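Local coordinates for protein phosphoribosylglycinamide synthetase (Anaerococcus prevotii, PDB 4DIM) that probably binds ATP and a divalent metal and acts as an ATP-grasp ligase, resembling the phosphoribosylglycinamide synthetase of purine synthesis, at residues 87-92 with 99-104; 114-119 with 250-255; 202-207 with 255-260; 207-212 with 291-296; 259-264 with 275-280. All coordinates share one frame; numbering follows the deposited sequence.

Contact 1 (87-92 with 99-104)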
# COMPACT_ATOMS: atom_id res chain seq x y z
N LEU A 87 12.19 4.58 -8.89
CA LEU A 87 13.06 3.63 -8.19
C LEU A 87 13.53 2.49 -9.12
O LEU A 87 14.71 2.15 -9.16
CB LEU A 87 12.34 3.00 -7.02
CG LEU A 87 13.05 1.87 -6.29
CD1 LEU A 87 14.42 2.28 -5.81
CD2 LEU A 87 12.23 1.46 -5.10
N ALA A 88 12.57 1.90 -9.84
CA ALA A 88 12.83 0.82 -10.77
C ALA A 88 13.90 1.22 -11.82
O ALA A 88 14.83 0.44 -12.08
CB ALA A 88 11.53 0.41 -11.45
N ARG A 89 13.82 2.47 -12.36
CA ARG A 89 14.82 2.94 -13.31
C ARG A 89 16.18 3.13 -12.62
O ARG A 89 17.20 2.69 -13.17
CB ARG A 89 14.42 4.25 -14.02
CG ARG A 89 15.17 4.38 -15.38
CD ARG A 89 14.65 5.50 -16.26
NE ARG A 89 13.38 5.14 -16.90
CZ ARG A 89 12.64 5.96 -17.64
NH1 ARG A 89 13.04 7.21 -17.87
NH2 ARG A 89 11.50 5.53 -18.17
N ILE A 90 16.19 3.75 -11.40
CA ILE A 90 17.43 3.90 -10.61
C ILE A 90 18.14 2.53 -10.52
O ILE A 90 19.30 2.42 -10.85
CB ILE A 90 17.15 4.47 -9.16
CG1 ILE A 90 16.78 5.93 -9.21
CG2 ILE A 90 18.37 4.29 -8.23
CD1 ILE A 90 16.03 6.36 -8.01
N CYS A 91 17.40 1.50 -10.12
CA CYS A 91 17.95 0.15 -9.98
C CYS A 91 18.40 -0.44 -11.28
O CYS A 91 19.45 -1.06 -11.30
CB CYS A 91 16.93 -0.74 -9.29
SG CYS A 91 16.47 -0.14 -7.66
N ASP A 92 17.62 -0.27 -12.36
CA ASP A 92 17.99 -0.78 -13.68
C ASP A 92 19.23 -0.09 -14.28
O ASP A 92 19.95 -0.74 -15.03
CB ASP A 92 16.81 -0.63 -14.67
CG ASP A 92 15.74 -1.67 -14.49
OD1 ASP A 92 15.74 -2.35 -13.43
OD2 ASP A 92 14.88 -1.81 -15.40
N LEU A 99 13.29 -3.84 -7.59
CA LEU A 99 12.38 -4.23 -8.69
C LEU A 99 12.88 -3.64 -10.02
O LEU A 99 13.62 -2.65 -10.01
CB LEU A 99 10.94 -3.80 -8.43
CG LEU A 99 10.53 -2.32 -8.70
CD1 LEU A 99 9.04 -2.14 -8.52
CD2 LEU A 99 11.25 -1.35 -7.81
N ASN A 100 12.50 -4.25 -11.16
CA ASN A 100 12.93 -3.78 -12.48
C ASN A 100 11.80 -2.93 -13.08
O ASN A 100 10.67 -3.02 -12.63
CB ASN A 100 13.40 -4.96 -13.41
CG ASN A 100 12.35 -5.98 -13.80
OD1 ASN A 100 11.29 -5.64 -14.29
ND2 ASN A 100 12.65 -7.26 -13.69
N GLU A 101 12.11 -2.05 -14.05
CA GLU A 101 11.11 -1.13 -14.59
C GLU A 101 9.98 -1.81 -15.36
O GLU A 101 8.85 -1.34 -15.27
CB GLU A 101 11.76 -0.07 -15.47
CG GLU A 101 10.88 1.16 -15.64
CD GLU A 101 11.52 2.28 -16.42
OE1 GLU A 101 10.88 3.36 -16.51
OE2 GLU A 101 12.65 2.11 -16.92
N GLU A 102 10.25 -2.90 -16.09
CA GLU A 102 9.17 -3.57 -16.82
C GLU A 102 8.11 -4.14 -15.86
O GLU A 102 6.94 -4.15 -16.22
CB GLU A 102 9.69 -4.64 -17.81
CG GLU A 102 10.58 -5.73 -17.25
CD GLU A 102 11.09 -6.73 -18.27
OE1 GLU A 102 12.05 -7.45 -17.93
OE2 GLU A 102 10.55 -6.78 -19.40
N ALA A 103 8.49 -4.52 -14.62
CA ALA A 103 7.56 -5.06 -13.61
C ALA A 103 6.71 -3.97 -12.98
O ALA A 103 5.54 -4.19 -12.67
CB ALA A 103 8.34 -5.78 -12.52
N ALA A 104 7.35 -2.81 -12.73
CA ALA A 104 6.74 -1.62 -12.14
C ALA A 104 5.68 -1.02 -13.09
O ALA A 104 4.62 -0.56 -12.63
CB ALA A 104 7.83 -0.60 -11.83
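The methyl of Ala88 presses on the start of helix 101-108, its CB 3.5 Å from Glu101 CA. The backbones come close here, Ala88 CA and Glu101 CA being 4.6 Å apart, and a lone methyl group suits so narrow a gap. Ala104 CB, about one turn further along, reaches the same methyl at 3.9 Å. Leu99 closes the apolar side. Its CG sits between its own backbone N and carbonyl carbon (chi1 80°), which swings the isobutyl end back toward the helix and brings CD2 to 4.0 Å from Leu87 CG.

Two consecutive helices joined by a short connection pack here: helix 84-94, which touches strand 74-76 of the parallel sheet, receives the first turn of helix 101-108. Asn100 is the N-cap: its OD1 accepts from Ala103 N. Asp92 adds a second acceptor from across the contact, taking Glu101 N on OD2 at 3.1 Å from above its carboxylate plane. Negative groups at a helix start probably also interact favourably with its dipole.

Toward solvent the packing gives way to charge. Arg89 grips Glu101 side-on: NE gives a nearly straight bond to OE2, while Arg89 NH2 and Glu101 OE1 are 2.8 Å apart, on the syn side of the carboxylate. The two planes are nevertheless turned 55° to each other. Arg89 NH1 reaches Asp61, so one guanidinium serves two carboxylates, and its charge probably eases the proximity of Asp92 OD2 and Glu101 OE2, 4.8 Å apart.

Contact 2 (114-119 with 250-255)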
# COMPACT_ATOMS: atom_id res chain seq x y z
N LYS A 114 -3.54 -7.30 -16.16
CA LYS A 114 -4.61 -8.28 -16.39
C LYS A 114 -4.27 -9.23 -17.55
O LYS A 114 -4.85 -10.32 -17.64
CB LYS A 114 -5.95 -7.56 -16.64
CG LYS A 114 -6.42 -6.70 -15.46
CD LYS A 114 -7.42 -7.35 -14.55
CE LYS A 114 -8.09 -6.34 -13.63
NZ LYS A 114 -8.03 -6.71 -12.18
N GLU A 115 -3.36 -8.81 -18.44
CA GLU A 115 -2.89 -9.60 -19.58
C GLU A 115 -1.96 -10.71 -19.05
O GLU A 115 -2.01 -11.85 -19.52
CB GLU A 115 -2.16 -8.69 -20.59
CG GLU A 115 -1.90 -9.34 -21.94
CD GLU A 115 -1.00 -8.57 -22.89
OE1 GLU A 115 0.01 -7.99 -22.43
OE2 GLU A 115 -1.26 -8.61 -24.12
N ALA A 116 -1.12 -10.37 -18.08
CA ALA A 116 -0.22 -11.31 -17.43
C ALA A 116 -1.01 -12.29 -16.60
O ALA A 116 -0.72 -13.47 -16.61
CB ALA A 116 0.77 -10.55 -16.56
N PHE A 117 -1.99 -11.80 -15.87
CA PHE A 117 -2.84 -12.66 -15.06
C PHE A 117 -3.63 -13.64 -15.91
O PHE A 117 -3.80 -14.76 -15.45
CB PHE A 117 -3.78 -11.81 -14.19
CG PHE A 117 -3.12 -10.99 -13.09
CD1 PHE A 117 -1.76 -11.14 -12.79
CD2 PHE A 117 -3.88 -10.19 -12.25
CE1 PHE A 117 -1.19 -10.44 -11.72
CE2 PHE A 117 -3.31 -9.54 -11.17
CZ PHE A 117 -1.96 -9.65 -10.92
N LYS A 118 -4.06 -13.31 -17.16
CA LYS A 118 -4.75 -14.35 -17.95
C LYS A 118 -3.74 -15.41 -18.39
O LYS A 118 -4.02 -16.61 -18.25
CB LYS A 118 -5.55 -13.80 -19.18
CG LYS A 118 -4.75 -13.04 -20.24
CD LYS A 118 -5.42 -13.04 -21.63
CE LYS A 118 -6.90 -12.69 -21.69
NZ LYS A 118 -7.39 -12.55 -23.10
N LYS A 119 -2.54 -14.97 -18.81
CA LYS A 119 -1.44 -15.79 -19.33
C LYS A 119 -0.93 -16.79 -18.28
O LYS A 119 -0.73 -17.96 -18.58
CB LYS A 119 -0.29 -14.87 -19.77
CG LYS A 119 0.88 -15.59 -20.39
CD LYS A 119 2.10 -14.69 -20.51
CE LYS A 119 3.31 -15.51 -20.91
NZ LYS A 119 4.52 -14.66 -21.06
N ILE A 250 3.20 -12.47 -8.20
CA ILE A 250 4.57 -11.99 -8.07
C ILE A 250 5.37 -12.47 -9.24
O ILE A 250 6.08 -11.68 -9.86
CB ILE A 250 5.18 -12.43 -6.71
CG1 ILE A 250 4.63 -11.51 -5.58
CG2 ILE A 250 6.70 -12.41 -6.76
CD1 ILE A 250 4.73 -12.08 -4.23
N LYS A 251 5.23 -13.74 -9.56
CA LYS A 251 5.97 -14.33 -10.67
C LYS A 251 5.35 -13.92 -12.03
O LYS A 251 6.12 -13.50 -12.89
CB LYS A 251 6.08 -15.85 -10.54
CG LYS A 251 7.31 -16.40 -11.30
CD LYS A 251 8.04 -17.58 -10.59
CE LYS A 251 9.53 -17.63 -10.87
NZ LYS A 251 9.87 -18.18 -12.22
N ALA A 252 4.00 -13.90 -12.18
CA ALA A 252 3.32 -13.43 -13.43
C ALA A 252 3.81 -12.04 -13.89
O ALA A 252 3.94 -11.78 -15.09
CB ALA A 252 1.80 -13.38 -13.25
N LEU A 253 4.09 -11.17 -12.93
CA LEU A 253 4.54 -9.81 -13.15
C LEU A 253 6.07 -9.62 -13.04
O LEU A 253 6.56 -8.55 -13.39
CB LEU A 253 3.85 -8.93 -12.12
CG LEU A 253 2.34 -8.85 -12.25
CD1 LEU A 253 1.76 -8.26 -11.03
CD2 LEU A 253 1.93 -8.03 -13.46
N GLY A 254 6.81 -10.62 -12.55
CA GLY A 254 8.26 -10.54 -12.45
C GLY A 254 8.80 -9.65 -11.35
O GLY A 254 9.88 -9.07 -11.51
N LEU A 255 8.08 -9.54 -10.22
CA LEU A 255 8.55 -8.72 -9.13
C LEU A 255 9.66 -9.41 -8.38
O LEU A 255 9.58 -10.62 -8.18
CB LEU A 255 7.43 -8.39 -8.14
CG LEU A 255 6.49 -7.27 -8.52
CD1 LEU A 255 5.43 -7.79 -9.42
CD2 LEU A 255 5.80 -6.72 -7.32
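Ala252 is the first residue of 250-255 to meet helix 110-120, and it does so with both side chain and backbone. Its CB lies at the edge of the Phe117 ring, near the ring plane and 4.2 Å from CD1, while its carbonyl O is 3.7 Å from Ala116 CB. The two alanines suit the place where the helices come nearest, their CA atoms being 5.7 Å apart.

Leu253 follows and divides its branches between the same two partners. With CG anti to the carbonyl carbon (chi1 -64°), CD1 comes within 3.7 Å of Phe117 CE1 and CD2 lies 4.2 Å from Ala116 CB. Met113 and Met106 pack round it as well.

Gly254 then ends the helix. Its positive phi of 74° is easily adopted without a side chain, and two bonds run back into the last turn, Gly254 N to Lys251 O and Leu255 N to Ile250 O, the latter 3.0 Å long. Leu255 packs on Cys107 and Leu276. Phe117 and Leu253 both also touch strand 270-277, so the whole is a Schellman-capped helix packed on a neighbouring helix, in the helical layer against the antiparallel sheet of the ATP-grasp domain.

Contact 3 (202-207 with 255-260)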
# COMPACT_ATOMS: atom_id res chain seq x y z
N VAL A 202 9.54 -10.40 -1.46
CA VAL A 202 10.24 -11.28 -2.39
C VAL A 202 11.78 -10.93 -2.41
O VAL A 202 12.16 -9.79 -2.53
CB VAL A 202 9.57 -11.31 -3.80
CG1 VAL A 202 9.42 -9.93 -4.41
CG2 VAL A 202 10.29 -12.26 -4.75
N TYR A 203 12.64 -11.94 -2.26
CA TYR A 203 14.12 -11.77 -2.26
C TYR A 203 14.78 -12.92 -3.01
O TYR A 203 14.63 -14.07 -2.61
CB TYR A 203 14.63 -11.73 -0.82
CG TYR A 203 16.14 -11.76 -0.69
CD1 TYR A 203 16.91 -10.71 -1.16
CD2 TYR A 203 16.78 -12.77 0.01
CE1 TYR A 203 18.29 -10.69 -0.98
CE2 TYR A 203 18.15 -12.76 0.21
CZ TYR A 203 18.91 -11.72 -0.31
OH TYR A 203 20.26 -11.66 -0.09
N LYS A 204 15.51 -12.61 -4.08
CA LYS A 204 16.18 -13.61 -4.92
C LYS A 204 15.15 -14.65 -5.40
O LYS A 204 15.40 -15.86 -5.40
CB LYS A 204 17.36 -14.27 -4.19
CG LYS A 204 18.47 -13.30 -3.84
CD LYS A 204 19.51 -14.01 -2.97
CE LYS A 204 20.82 -13.26 -2.88
NZ LYS A 204 21.74 -13.62 -3.98
N ASN A 205 13.96 -14.15 -5.75
CA ASN A 205 12.82 -14.87 -6.32
C ASN A 205 12.12 -15.85 -5.33
O ASN A 205 11.22 -16.57 -5.75
CB ASN A 205 13.22 -15.55 -7.64
CG ASN A 205 13.48 -14.52 -8.74
OD1 ASN A 205 12.71 -13.56 -8.93
ND2 ASN A 205 14.56 -14.66 -9.49
N ASP A 206 12.42 -15.76 -4.02
CA ASP A 206 11.77 -16.55 -2.99
C ASP A 206 10.85 -15.61 -2.19
O ASP A 206 11.27 -14.59 -1.63
CB ASP A 206 12.81 -17.29 -2.10
CG ASP A 206 13.60 -18.41 -2.82
OD1 ASP A 206 12.95 -19.29 -3.47
OD2 ASP A 206 14.86 -18.45 -2.69
N VAL A 207 9.57 -15.94 -2.17
CA VAL A 207 8.56 -15.19 -1.44
C VAL A 207 8.64 -15.69 0.01
O VAL A 207 8.29 -16.84 0.31
CB VAL A 207 7.17 -15.35 -2.07
CG1 VAL A 207 6.09 -14.65 -1.23
CG2 VAL A 207 7.18 -14.81 -3.49
N LEU A 255 8.08 -9.54 -10.22
CA LEU A 255 8.55 -8.72 -9.13
C LEU A 255 9.66 -9.41 -8.38
O LEU A 255 9.58 -10.62 -8.18
CB LEU A 255 7.43 -8.39 -8.14
CG LEU A 255 6.49 -7.27 -8.52
CD1 LEU A 255 5.43 -7.79 -9.42
CD2 LEU A 255 5.80 -6.72 -7.32
N ASN A 256 10.68 -8.66 -7.92
CA ASN A 256 11.75 -9.25 -7.13
C ASN A 256 12.46 -8.20 -6.28
O ASN A 256 12.39 -7.01 -6.57
CB ASN A 256 12.74 -9.96 -8.03
CG ASN A 256 13.70 -10.87 -7.32
OD1 ASN A 256 13.40 -11.40 -6.25
ND2 ASN A 256 14.90 -11.02 -7.86
N ASN A 257 13.10 -8.64 -5.19
CA ASN A 257 13.92 -7.82 -4.31
C ASN A 257 13.17 -6.56 -3.89
O ASN A 257 13.68 -5.42 -3.92
CB ASN A 257 15.23 -7.48 -4.99
CG ASN A 257 16.08 -8.68 -5.39
OD1 ASN A 257 16.04 -9.74 -4.77
ND2 ASN A 257 16.93 -8.52 -6.40
N CYS A 258 11.94 -6.79 -3.48
CA CYS A 258 11.03 -5.76 -3.07
C CYS A 258 10.03 -6.30 -2.10
O CYS A 258 9.73 -7.49 -2.10
CB CYS A 258 10.32 -5.14 -4.27
SG CYS A 258 9.25 -6.28 -5.19
N ALA A 259 9.49 -5.37 -1.28
CA ALA A 259 8.35 -5.63 -0.40
C ALA A 259 7.15 -5.44 -1.29
O ALA A 259 7.25 -4.70 -2.27
CB ALA A 259 8.36 -4.67 0.78
N VAL A 260 6.08 -6.14 -1.06
CA VAL A 260 4.88 -6.09 -1.92
C VAL A 260 3.62 -5.81 -1.11
O VAL A 260 3.45 -6.27 0.02
CB VAL A 260 4.74 -7.45 -2.68
CG1 VAL A 260 3.46 -7.52 -3.53
CG2 VAL A 260 6.00 -7.74 -3.53
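Val202 and Cys258 form an antiparallel hydrogen-bonded pair, Val202 N to Cys258 O at 3.0 Å and Cys258 N back to Val202 O at 3.2 Å, and Asn257 and Cys258 both face Val202, a G1 beta bulge. Asn257 takes the positive phi that this bulge requires, a conformation asparagine tolerates well. Directly beyond Val202, residues Tyr203 to Asp206 make a type I' turn, whose central Lys204 and Asn205 likewise have positive phi.

The side chain of Val202 is buried on the face that looks toward Ile250 of helix 236-253. Its CG1 is 3.7 Å from Cys258 SG and 4.2 Å from Val260 CG2, a compact apolar patch of small groups.

Around the turn the contact becomes polar. Asn257 OD1 accepts from Lys204 N at 3.0 Å in a bond that is almost straight (173°). Asn256 extends its CG anti to the backbone N (chi1 -166°), carrying OD1 to 2.9 Å from Asn205 N; this donor stands well above the amide plane. The amide of Asn205 lies over that of Asn256 with the planes only 19° apart, and Asn205 OD1 sits above Asn256 CG at 3.3 Å. The Tyr203 ring also packs on Asn309 and Pro310.

The hairpin's own bonds pair Tyr203 with Asp206, and the two asparagine oxygens take up the remaining central N-H groups of the turn, which probably favours the orientation of the Asn256 and Asn257 amides, with OD1 toward the turn, and ties the hairpin tip to the loop leading into strand 258-267.

Contact 4 (207-212 with 291-296)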
# COMPACT_ATOMS: atom_id res chain seq x y z
N VAL A 207 9.57 -15.94 -2.17
CA VAL A 207 8.56 -15.19 -1.44
C VAL A 207 8.64 -15.69 0.01
O VAL A 207 8.29 -16.84 0.31
CB VAL A 207 7.17 -15.35 -2.07
CG1 VAL A 207 6.09 -14.65 -1.23
CG2 VAL A 207 7.18 -14.81 -3.49
N LEU A 208 9.16 -14.83 0.88
CA LEU A 208 9.35 -15.14 2.29
C LEU A 208 8.03 -15.38 3.00
O LEU A 208 7.92 -16.27 3.85
CB LEU A 208 10.07 -13.98 2.97
CG LEU A 208 11.44 -13.62 2.35
CD1 LEU A 208 12.19 -12.67 3.22
CD2 LEU A 208 12.28 -14.87 2.06
N PHE A 209 7.05 -14.56 2.69
CA PHE A 209 5.75 -14.70 3.29
C PHE A 209 4.65 -14.01 2.49
O PHE A 209 4.91 -13.24 1.58
CB PHE A 209 5.76 -14.14 4.74
CG PHE A 209 5.98 -12.65 4.80
CD1 PHE A 209 4.93 -11.77 4.66
CD2 PHE A 209 7.24 -12.13 5.03
CE1 PHE A 209 5.14 -10.41 4.70
CE2 PHE A 209 7.45 -10.76 5.04
CZ PHE A 209 6.39 -9.91 4.89
N VAL A 210 3.42 -14.30 2.85
CA VAL A 210 2.22 -13.63 2.41
C VAL A 210 1.40 -13.47 3.69
O VAL A 210 1.08 -14.46 4.35
CB VAL A 210 1.45 -14.27 1.24
CG1 VAL A 210 0.34 -13.34 0.78
CG2 VAL A 210 2.38 -14.57 0.08
N MSE A 211 1.20 -12.22 4.10
CA MSE A 211 0.47 -11.93 5.31
C MSE A 211 -0.87 -11.23 5.01
O MSE A 211 -0.90 -10.01 4.90
CB MSE A 211 1.31 -11.04 6.24
CG MSE A 211 0.70 -10.91 7.66
SE MSE A 211 1.50 -9.44 8.62
CE MSE A 211 0.60 -8.14 7.75
N PRO A 212 -1.99 -11.97 5.01
CA PRO A 212 -3.30 -11.32 4.86
C PRO A 212 -3.60 -10.34 5.99
O PRO A 212 -3.07 -10.47 7.08
CB PRO A 212 -4.29 -12.50 4.86
CG PRO A 212 -3.47 -13.66 4.42
CD PRO A 212 -2.11 -13.44 4.98
N ILE A 291 4.79 -6.54 14.18
CA ILE A 291 3.99 -7.16 15.27
C ILE A 291 3.72 -8.67 15.00
O ILE A 291 3.98 -9.50 15.85
CB ILE A 291 2.63 -6.39 15.47
CG1 ILE A 291 2.84 -5.05 16.16
CG2 ILE A 291 1.62 -7.22 16.22
CD1 ILE A 291 1.70 -4.02 16.00
N ASN A 292 3.18 -8.98 13.82
CA ASN A 292 2.79 -10.33 13.42
C ASN A 292 3.91 -11.33 13.35
O ASN A 292 3.68 -12.47 13.74
CB ASN A 292 2.11 -10.29 12.09
CG ASN A 292 1.55 -11.56 11.62
OD1 ASN A 292 2.15 -12.20 10.78
ND2 ASN A 292 0.38 -11.94 12.14
N TYR A 293 5.09 -10.96 12.88
CA TYR A 293 6.21 -11.93 12.83
C TYR A 293 7.29 -11.69 13.89
O TYR A 293 8.20 -12.52 14.00
CB TYR A 293 6.88 -11.88 11.47
CG TYR A 293 5.96 -12.33 10.36
CD1 TYR A 293 5.58 -13.66 10.25
CD2 TYR A 293 5.45 -11.43 9.44
CE1 TYR A 293 4.72 -14.09 9.26
CE2 TYR A 293 4.57 -11.84 8.45
CZ TYR A 293 4.23 -13.18 8.34
OH TYR A 293 3.38 -13.64 7.38
N GLY A 294 7.21 -10.59 14.63
CA GLY A 294 8.22 -10.22 15.62
C GLY A 294 9.57 -9.95 14.98
O GLY A 294 10.62 -10.43 15.47
N ILE A 295 9.55 -9.18 13.90
CA ILE A 295 10.74 -8.85 13.12
C ILE A 295 10.91 -7.32 12.98
O ILE A 295 10.10 -6.54 13.50
CB ILE A 295 10.66 -9.50 11.70
CG1 ILE A 295 9.41 -9.04 10.93
CG2 ILE A 295 10.75 -11.02 11.77
CD1 ILE A 295 9.39 -9.38 9.54
N GLU A 296 12.03 -6.94 12.32
CA GLU A 296 12.42 -5.58 11.93
C GLU A 296 12.36 -5.53 10.39
O GLU A 296 13.31 -5.92 9.70
CB GLU A 296 13.80 -5.25 12.47
CG GLU A 296 13.83 -5.23 13.99
CD GLU A 296 15.19 -4.91 14.57
OE1 GLU A 296 16.04 -5.82 14.66
OE2 GLU A 296 15.41 -3.72 14.90
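Tyr293 OH is the polar atom at the middle of this contact, and its nearest neighbours across the contact are carbons, Met211 CB at 3.5 Å and Phe209 CB at 3.6 Å. No hydrogen bond joins the two segments, so the fit depends on shape and polarisable surfaces.

Phe209 turns its ring up from the strand, CG lying between the backbone N and carbonyl carbon (chi1 66°), and offers one face to Tyr293 CE2, which sits toward the ring's rim. The rings meet obliquely, planes at 45° and centroids 4.9 Å apart. Selenomethionine Met211 runs past the tyrosine in the opposite direction. Its SE is 3.9 Å from Tyr293 CE2, and 3.6 Å from Asn292 OD1. A methionine chain, flexible and polarisable, suits a place beside a ring and an amide.

The amide of Asn292 in turn places OD1 over the centre of the tyrosine ring, while Trp314 meets Tyr293 edge-to-face. Gly294, with positive phi, ends helix 285-293 just beyond the aromatic group. Buried throughout, this is a Met-aromatic contact within an aromatic cluster, by which helix 285-293 packs on strand 206-219 of the large antiparallel sheet.

Contact 5 (259-264 with 275-280)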
# COMPACT_ATOMS: atom_id res chain seq x y z
N ALA A 259 9.49 -5.37 -1.28
CA ALA A 259 8.35 -5.63 -0.40
C ALA A 259 7.15 -5.44 -1.29
O ALA A 259 7.25 -4.70 -2.27
CB ALA A 259 8.36 -4.67 0.78
N VAL A 260 6.08 -6.14 -1.06
CA VAL A 260 4.88 -6.09 -1.92
C VAL A 260 3.62 -5.81 -1.11
O VAL A 260 3.45 -6.27 0.02
CB VAL A 260 4.74 -7.45 -2.68
CG1 VAL A 260 3.46 -7.52 -3.53
CG2 VAL A 260 6.00 -7.74 -3.53
N ASN A 261 2.75 -5.05 -1.73
CA ASN A 261 1.47 -4.60 -1.20
C ASN A 261 0.40 -5.00 -2.16
O ASN A 261 0.55 -4.71 -3.33
CB ASN A 261 1.49 -3.08 -1.01
CG ASN A 261 0.19 -2.55 -0.47
OD1 ASN A 261 -0.17 -2.81 0.67
ND2 ASN A 261 -0.61 -1.97 -1.31
N VAL A 262 -0.62 -5.71 -1.69
CA VAL A 262 -1.71 -6.27 -2.47
C VAL A 262 -3.12 -5.93 -1.90
O VAL A 262 -3.33 -5.88 -0.67
CB VAL A 262 -1.58 -7.82 -2.56
CG1 VAL A 262 -2.36 -8.35 -3.75
CG2 VAL A 262 -0.12 -8.24 -2.64
N ASP A 263 -4.07 -5.69 -2.84
CA ASP A 263 -5.49 -5.46 -2.57
C ASP A 263 -6.20 -6.66 -3.13
O ASP A 263 -6.12 -6.93 -4.33
CB ASP A 263 -6.02 -4.15 -3.22
CG ASP A 263 -5.34 -2.85 -2.81
OD1 ASP A 263 -4.93 -2.73 -1.63
OD2 ASP A 263 -5.34 -1.90 -3.63
N MSE A 264 -6.84 -7.40 -2.25
CA MSE A 264 -7.58 -8.61 -2.53
C MSE A 264 -9.09 -8.40 -2.42
O MSE A 264 -9.57 -7.45 -1.83
CB MSE A 264 -7.21 -9.69 -1.48
CG MSE A 264 -5.68 -9.88 -1.12
SE MSE A 264 -4.74 -10.83 -2.45
CE MSE A 264 -5.99 -12.42 -2.91
N GLU A 275 -5.24 -4.99 -7.05
CA GLU A 275 -4.03 -4.19 -7.25
C GLU A 275 -2.82 -4.88 -6.59
O GLU A 275 -2.97 -5.54 -5.57
CB GLU A 275 -4.16 -2.75 -6.67
CG GLU A 275 -5.42 -1.95 -6.94
CD GLU A 275 -5.68 -1.51 -8.37
OE1 GLU A 275 -4.81 -1.76 -9.25
OE2 GLU A 275 -6.75 -0.91 -8.62
N LEU A 276 -1.64 -4.67 -7.15
CA LEU A 276 -0.38 -5.22 -6.65
C LEU A 276 0.77 -4.25 -6.97
O LEU A 276 1.00 -3.94 -8.13
CB LEU A 276 -0.11 -6.59 -7.29
CG LEU A 276 0.97 -7.42 -6.56
CD1 LEU A 276 0.55 -8.90 -6.36
CD2 LEU A 276 2.30 -7.36 -7.25
N THR A 277 1.50 -3.79 -5.95
CA THR A 277 2.63 -2.86 -6.18
C THR A 277 3.90 -3.41 -5.47
O THR A 277 3.80 -4.00 -4.42
CB THR A 277 2.22 -1.43 -5.77
OG1 THR A 277 3.35 -0.57 -5.74
CG2 THR A 277 1.55 -1.35 -4.47
N GLY A 278 5.08 -3.19 -6.06
CA GLY A 278 6.35 -3.64 -5.49
C GLY A 278 6.93 -2.73 -4.43
O GLY A 278 8.12 -2.40 -4.47
N ARG A 279 6.12 -2.31 -3.45
CA ARG A 279 6.57 -1.58 -2.27
C ARG A 279 5.61 -1.90 -1.06
O ARG A 279 4.51 -2.45 -1.22
CB ARG A 279 6.73 -0.08 -2.53
CG ARG A 279 5.57 0.64 -3.17
CD ARG A 279 4.54 1.04 -2.16
NE ARG A 279 3.28 1.43 -2.79
CZ ARG A 279 2.12 1.58 -2.15
NH1 ARG A 279 1.03 1.93 -2.80
NH2 ARG A 279 2.05 1.37 -0.85
N VAL A 280 6.09 -1.60 0.13
CA VAL A 280 5.35 -1.84 1.35
C VAL A 280 4.14 -0.95 1.44
O VAL A 280 4.20 0.20 1.07
CB VAL A 280 6.27 -1.67 2.58
CG1 VAL A 280 6.63 -0.20 2.82
CG2 VAL A 280 5.63 -2.29 3.82
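Val262 and Leu276 lie side by side, pointing the same way from an antiparallel non-hydrogen-bonded pair, with Val262 CG2 3.8 Å from Leu276 CD1. Leu276 sends its other branch across Val260, CD2 standing 3.9 Å from Val260 CG1. Branched aliphatic groups suit this buried face, since the one leucine spans two valines.

The opposite face is polar. Asn261 and Thr277 cross obliquely in a hydrogen-bonded pair, Asn261 CB being 3.9 Å from Thr277 CG2, and their polar ends turn elsewhere: Asn261 OD1 to Gln199, Thr277 OG1 to Asp81. Asp263 and Glu275 come next. Their carboxylate planes are nearly perpendicular (87°), and Glu275 bends at chi2 to carry its end away to Lys110, which probably eases the like charges. What touches is Asp263 OD2 and Glu275 CG, at 3.3 Å.

Backbone bonds fix this register. Thr277 N reaches Asn261 O at 2.9 Å, and Asp263 N reaches Glu275 O at 2.9 Å; the return bond from Glu275 N is weak. Past Thr277 the strand breaks at Gly278, the centre of an inverse gamma turn. Arg279 NE forms a salt bridge with Asp81, while its NH2 binds Val280 O.

Strand 270-277 is the sheet's outermost on this side, 258-267 lies between it and 194-203, and Leu276 packs against Ala249 and Leu253 of helix 236-253.

Contacts 3 and 5 share strand 258-267, which pairs with 194-203 in the one and 270-277 in the other; their centres are 11 Å apart. Contact 4 lies on the same sheet one strand further on, 14 Å from contact 5 between centres and without touching it. Contact 2 covers this sheet with helices: Leu255 CD2 meets Leu276 CD2 at 3.6 Å, joining it to contact 5, and Ile250 CD1 packs on Val207 CG2 at 3.7 Å. Contact 1 links the N-terminal region to these through Ala103 CB, 3.4 Å from Leu253 O. Contacts 2, 3 and 5 fall within the ATP-grasp region, which probably binds the nucleotide.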